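Long-range contact in Cbs-cp12 (Microcystis aeruginosa PCC 7806, PDB 5NMU), which probably takes part in redox regulation of photosynthesis, as a hexameric fusion of a CBS-domain pair with a CP12 domain: residues V28-V41 against P49-K61. Residues are numbered along the deposited sequence; the frame is centred on the assembly and turned at random.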
loop_
_atom_site.group_PDB
_atom_site.type_symbol
_atom_site.label_atom_id
_atom_site.label_comp_id
_atom_site.label_asym_id
_atom_site.label_seq_id
_atom_site.Cartn_x
_atom_site.Cartn_y
_atom_site.Cartn_z
ATOM N N VAL A 28 19.021 20.621 -2.458
ATOM C CA VAL A 28 20.061 19.614 -2.393
ATOM C C VAL A 28 21.347 20.205 -1.861
ATOM O O VAL A 28 22.021 19.583 -1.041
ATOM C CB VAL A 28 20.270 18.921 -3.752
ATOM C CG1 VAL A 28 21.496 18.042 -3.741
ATOM C CG2 VAL A 28 19.053 18.056 -4.058
ATOM N N LYS A 29 21.687 21.401 -2.330
ATOM C CA LYS A 29 22.897 22.048 -1.912
ATOM C C LYS A 29 22.868 22.355 -0.414
ATOM O O LYS A 29 23.851 22.183 0.292
ATOM C CB LYS A 29 23.080 23.342 -2.705
ATOM C CG LYS A 29 24.130 24.284 -2.114
ATOM C CD LYS A 29 24.747 25.208 -3.163
ATOM C CE LYS A 29 23.666 25.985 -3.891
ATOM N NZ LYS A 29 24.234 27.185 -4.561
ATOM N N LEU A 30 21.739 22.866 0.038
ATOM C CA LEU A 30 21.525 23.122 1.453
ATOM C C LEU A 30 21.673 21.816 2.250
ATOM O O LEU A 30 22.378 21.772 3.268
ATOM C CB LEU A 30 20.162 23.803 1.663
ATOM C CG LEU A 30 19.881 24.466 3.005
ATOM C CD1 LEU A 30 20.834 25.625 3.324
ATOM C CD2 LEU A 30 18.425 24.975 3.051
ATOM N N MET A 31 21.076 20.743 1.740
ATOM C CA MET A 31 21.101 19.478 2.459
ATOM C C MET A 31 22.485 18.884 2.546
ATOM O O MET A 31 22.840 18.339 3.573
ATOM C CB MET A 31 20.098 18.501 1.869
ATOM C CG MET A 31 18.660 18.936 2.143
ATOM S SD MET A 31 17.485 18.185 1.042
ATOM C CE MET A 31 16.792 16.917 2.102
ATOM N N LYS A 32 23.256 18.962 1.463
ATOM C CA LYS A 32 24.635 18.487 1.492
ATOM C C LYS A 32 25.547 19.305 2.419
ATOM O O LYS A 32 26.354 18.762 3.162
ATOM C CB LYS A 32 25.252 18.552 0.114
ATOM C CG LYS A 32 24.587 17.626 -0.855
ATOM C CD LYS A 32 25.188 17.835 -2.231
ATOM C CE LYS A 32 26.660 17.456 -2.238
ATOM N NZ LYS A 32 27.017 17.079 -3.609
ATOM N N GLU A 33 25.442 20.608 2.326
ATOM C CA GLU A 33 26.220 21.508 3.146
ATOM C C GLU A 33 26.062 21.251 4.654
ATOM O O GLU A 33 27.029 21.309 5.398
ATOM C CB GLU A 33 25.752 22.917 2.815
ATOM C CG GLU A 33 26.338 24.079 3.600
ATOM C CD GLU A 33 25.604 25.370 3.264
ATOM O OE1 GLU A 33 25.273 25.550 2.043
ATOM O OE2 GLU A 33 25.348 26.170 4.213
ATOM N N LYS A 34 24.846 20.967 5.112
ATOM C CA LYS A 34 24.642 20.677 6.521
ATOM C C LYS A 34 24.311 19.200 6.853
ATOM O O LYS A 34 23.968 18.901 7.970
ATOM C CB LYS A 34 23.573 21.630 7.048
ATOM C CG LYS A 34 23.885 23.112 6.819
ATOM C CD LYS A 34 23.049 23.998 7.744
ATOM C CE LYS A 34 23.217 25.496 7.472
ATOM N NZ LYS A 34 22.112 26.004 6.600
ATOM N N LYS A 35 24.427 18.283 5.905
ATOM C CA LYS A 35 24.087 16.861 6.142
ATOM C C LYS A 35 22.664 16.682 6.716
ATOM O O LYS A 35 22.445 16.052 7.734
ATOM C CB LYS A 35 25.180 16.173 6.989
ATOM C CG LYS A 35 26.590 16.237 6.377
ATOM C CD LYS A 35 26.620 15.806 4.911
ATOM C CE LYS A 35 27.957 15.994 4.222
ATOM N NZ LYS A 35 28.831 14.852 4.572
ATOM N N LEU A 36 21.698 17.261 6.018
ATOM C CA LEU A 36 20.281 17.241 6.419
ATOM C C LEU A 36 19.532 16.259 5.580
ATOM O O LEU A 36 19.705 16.223 4.387
ATOM C CB LEU A 36 19.675 18.613 6.209
ATOM C CG LEU A 36 20.481 19.697 6.971
ATOM C CD1 LEU A 36 20.006 21.079 6.554
ATOM C CD2 LEU A 36 20.381 19.512 8.457
ATOM N N ARG A 37 18.704 15.462 6.214
ATOM C CA ARG A 37 17.881 14.516 5.524
ATOM C C ARG A 37 16.423 14.980 5.336
ATOM O O ARG A 37 15.626 14.285 4.632
ATOM C CB ARG A 37 17.950 13.187 6.253
ATOM C CG ARG A 37 19.339 12.592 6.116
ATOM C CD ARG A 37 19.457 11.301 6.908
ATOM N NE ARG A 37 20.825 10.792 6.850
ATOM C CZ ARG A 37 21.863 11.340 7.494
ATOM N NH1 ARG A 37 21.705 12.396 8.275
ATOM N NH2 ARG A 37 23.067 10.816 7.372
ATOM N N GLY A 38 16.094 16.151 5.910
ATOM C CA GLY A 38 14.805 16.791 5.717
ATOM C C GLY A 38 14.933 18.292 5.859
ATOM O O GLY A 38 15.729 18.754 6.653
ATOM N N LEU A 39 14.221 19.041 5.026
ATOM C CA LEU A 39 14.097 20.476 5.165
ATOM C C LEU A 39 12.640 20.820 5.355
ATOM O O LEU A 39 11.741 20.305 4.658
ATOM C CB LEU A 39 14.542 21.209 3.905
ATOM C CG LEU A 39 15.942 21.094 3.480
ATOM C CD1 LEU A 39 16.088 21.711 2.065
ATOM C CD2 LEU A 39 16.830 21.781 4.515
ATOM N N ILE A 40 12.399 21.749 6.271
ATOM C CA ILE A 40 11.042 22.186 6.524
ATOM C C ILE A 40 10.726 23.327 5.557
ATOM O O ILE A 40 11.535 24.243 5.357
ATOM C CB ILE A 40 10.891 22.669 7.962
ATOM C CG1 ILE A 40 11.293 21.597 8.963
ATOM C CG2 ILE A 40 9.489 23.189 8.172
ATOM C CD1 ILE A 40 10.635 20.263 8.755
ATOM N N VAL A 41 9.543 23.287 4.971
ATOM C CA VAL A 41 9.121 24.311 4.038
ATOM C C VAL A 41 8.385 25.453 4.789
ATOM O O VAL A 41 7.367 25.230 5.516
ATOM C CB VAL A 41 8.190 23.736 2.999
ATOM C CG1 VAL A 41 7.566 24.854 2.144
ATOM C CG2 VAL A 41 8.950 22.710 2.127
ATOM N N PRO A 49 0.120 26.192 6.323
ATOM C CA PRO A 49 0.744 25.061 7.040
ATOM C C PRO A 49 2.237 24.906 6.764
ATOM O O PRO A 49 2.729 25.441 5.809
ATOM C CB PRO A 49 -0.011 23.863 6.514
ATOM C CG PRO A 49 -0.447 24.295 5.130
ATOM C CD PRO A 49 -0.840 25.718 5.318
ATOM N N TYR A 50 2.925 24.206 7.659
ATOM C CA TYR A 50 4.272 23.745 7.419
ATOM C C TYR A 50 4.288 22.650 6.366
ATOM O O TYR A 50 3.312 21.974 6.147
ATOM C CB TYR A 50 4.956 23.246 8.716
ATOM C CG TYR A 50 5.376 24.391 9.609
ATOM C CD1 TYR A 50 4.486 24.932 10.534
ATOM C CD2 TYR A 50 6.628 24.951 9.490
ATOM C CE1 TYR A 50 4.857 25.985 11.352
ATOM C CE2 TYR A 50 7.004 26.036 10.268
ATOM C CZ TYR A 50 6.116 26.539 11.209
ATOM O OH TYR A 50 6.500 27.576 11.988
ATOM N N GLY A 51 5.421 22.518 5.709
ATOM C CA GLY A 51 5.623 21.434 4.756
ATOM C C GLY A 51 6.977 20.850 5.024
ATOM O O GLY A 51 7.723 21.391 5.843
ATOM N N ILE A 52 7.273 19.747 4.362
ATOM C CA ILE A 52 8.542 19.064 4.501
ATOM C C ILE A 52 8.917 18.445 3.149
ATOM O O ILE A 52 8.061 17.964 2.411
ATOM C CB ILE A 52 8.520 17.989 5.635
ATOM C CG1 ILE A 52 9.960 17.450 5.924
ATOM C CG2 ILE A 52 7.554 16.843 5.288
ATOM C CD1 ILE A 52 10.056 16.719 7.248
ATOM N N VAL A 53 10.212 18.481 2.860
ATOM C CA VAL A 53 10.822 17.763 1.752
ATOM C C VAL A 53 12.006 16.961 2.325
ATOM O O VAL A 53 12.812 17.491 3.150
ATOM C CB VAL A 53 11.183 18.718 0.586
ATOM C CG1 VAL A 53 12.166 19.795 0.951
ATOM C CG2 VAL A 53 11.718 17.919 -0.574
ATOM N N THR A 54 12.041 15.684 1.950
ATOM C CA THR A 54 12.976 14.709 2.523
ATOM C C THR A 54 13.895 14.152 1.505
ATOM O O THR A 54 13.627 14.259 0.295
ATOM C CB THR A 54 12.266 13.492 3.126
ATOM O OG1 THR A 54 11.694 12.666 2.095
ATOM C CG2 THR A 54 11.192 13.943 4.136
ATOM N N GLU A 55 14.971 13.538 1.988
ATOM C CA GLU A 55 15.872 12.765 1.117
ATOM C C GLU A 55 15.168 11.766 0.195
ATOM O O GLU A 55 15.595 11.574 -0.957
ATOM C CB GLU A 55 16.952 12.059 1.929
ATOM C CG GLU A 55 16.427 11.028 2.930
ATOM C CD GLU A 55 17.533 10.334 3.680
ATOM O OE1 GLU A 55 18.672 10.696 3.448
ATOM O OE2 GLU A 55 17.259 9.433 4.528
ATOM N N THR A 56 14.143 11.107 0.723
ATOM C CA THR A 56 13.394 10.081 0.036
ATOM C C THR A 56 12.540 10.745 -1.036
ATOM O O THR A 56 12.435 10.185 -2.134
ATOM C CB THR A 56 12.564 9.211 1.067
ATOM O OG1 THR A 56 13.456 8.583 2.020
ATOM C CG2 THR A 56 11.880 8.139 0.434
ATOM N N ASP A 57 11.984 11.941 -0.789
ATOM C CA ASP A 57 11.261 12.639 -1.857
ATOM C C ASP A 57 12.207 12.906 -3.043
ATOM O O ASP A 57 11.815 12.756 -4.223
ATOM C CB ASP A 57 10.689 14.018 -1.420
ATOM C CG ASP A 57 9.635 13.917 -0.298
ATOM O OD1 ASP A 57 8.749 13.046 -0.429
ATOM O OD2 ASP A 57 9.685 14.713 0.676
ATOM N N ILE A 58 13.394 13.416 -2.700
ATOM C CA ILE A 58 14.354 13.809 -3.679
ATOM C C ILE A 58 14.851 12.605 -4.514
ATOM O O ILE A 58 14.814 12.646 -5.722
ATOM C CB ILE A 58 15.494 14.629 -3.077
ATOM C CG1 ILE A 58 14.944 15.979 -2.610
ATOM C CG2 ILE A 58 16.580 14.886 -4.121
ATOM C CD1 ILE A 58 15.833 16.709 -1.637
ATOM N N VAL A 59 15.257 11.540 -3.844
ATOM C CA VAL A 59 15.719 10.340 -4.517
ATOM C C VAL A 59 14.618 9.631 -5.323
ATOM O O VAL A 59 14.854 9.219 -6.501
ATOM C CB VAL A 59 16.361 9.396 -3.474
ATOM C CG1 VAL A 59 16.695 8.048 -4.098
ATOM C CG2 VAL A 59 17.590 10.055 -2.875
ATOM N N TYR A 60 13.419 9.459 -4.711
ATOM C CA TYR A 60 12.323 8.766 -5.407
ATOM C C TYR A 60 11.716 9.572 -6.533
ATOM O O TYR A 60 11.390 9.007 -7.551
ATOM C CB TYR A 60 11.183 8.381 -4.481
ATOM C CG TYR A 60 11.460 7.242 -3.528
ATOM C CD1 TYR A 60 12.760 6.732 -3.284
ATOM C CD2 TYR A 60 10.425 6.700 -2.821
ATOM C CE1 TYR A 60 12.988 5.701 -2.364
ATOM C CE2 TYR A 60 10.626 5.641 -1.949
ATOM C CZ TYR A 60 11.905 5.162 -1.692
ATOM O OH TYR A 60 11.987 4.152 -0.767
ATOM N N LYS A 61 11.536 10.871 -6.354
ATOM C CA LYS A 61 10.740 11.665 -7.311
ATOM C C LYS A 61 11.570 12.406 -8.336
ATOM O O LYS A 61 11.036 12.795 -9.368
ATOM C CB LYS A 61 9.867 12.648 -6.557
ATOM C CG LYS A 61 8.962 11.919 -5.556
ATOM C CD LYS A 61 8.091 12.895 -4.768
ATOM C CE LYS A 61 7.168 12.148 -3.848
ATOM N NZ LYS A 61 6.754 13.133 -2.858
HETATM O O HOH W 1 4.952 25.672 4.407
#
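The antiparallel hairpin of the first CBS domain pairs Leu39 with Val53 through two nearly straight backbone bonds, Leu39 N to Val53 O (2.8 Å) and Val53 N to Leu39 O (3.0 Å). Further along, Val41 N hydrogen-bonds Gly51 O from above the carbonyl plane, and a water bridges Val41 O and Pro49 O. Ile40 crosses Ile52 on one face, CD1 to CD1 at 3.9 Å, while its CG2 meets the Tyr50 ring edge (3.6 Å to CD2). That face packs on strands 105-110 and 113-119 of the second CBS domain. On the other face of this beta-alpha-beta-beta-alpha unit, side chains of helices 24-34 and 55-63 meet, Met31 SD and Ile58 CD1 tip to tip at 3.5 Å. Where strand 51-54 becomes helix, Glu55 N donates to Arg37 O (2.8 Å), and Thr54 and Asp57 form a capping box. Glu55 CG lies between backbone N and carbonyl carbon (chi1 62°), laying the extended chain beside Arg37, OE1 against CG (3.3 Å). OE1 stays 4.0 Å from Arg37 NE, beyond a salt bridge, the planes 81° apart; each hydrogen-bonds Ser121 OG of a second subunit. An alanine at Glu55 would probably leave that serine and the guanidinium without the carboxylate.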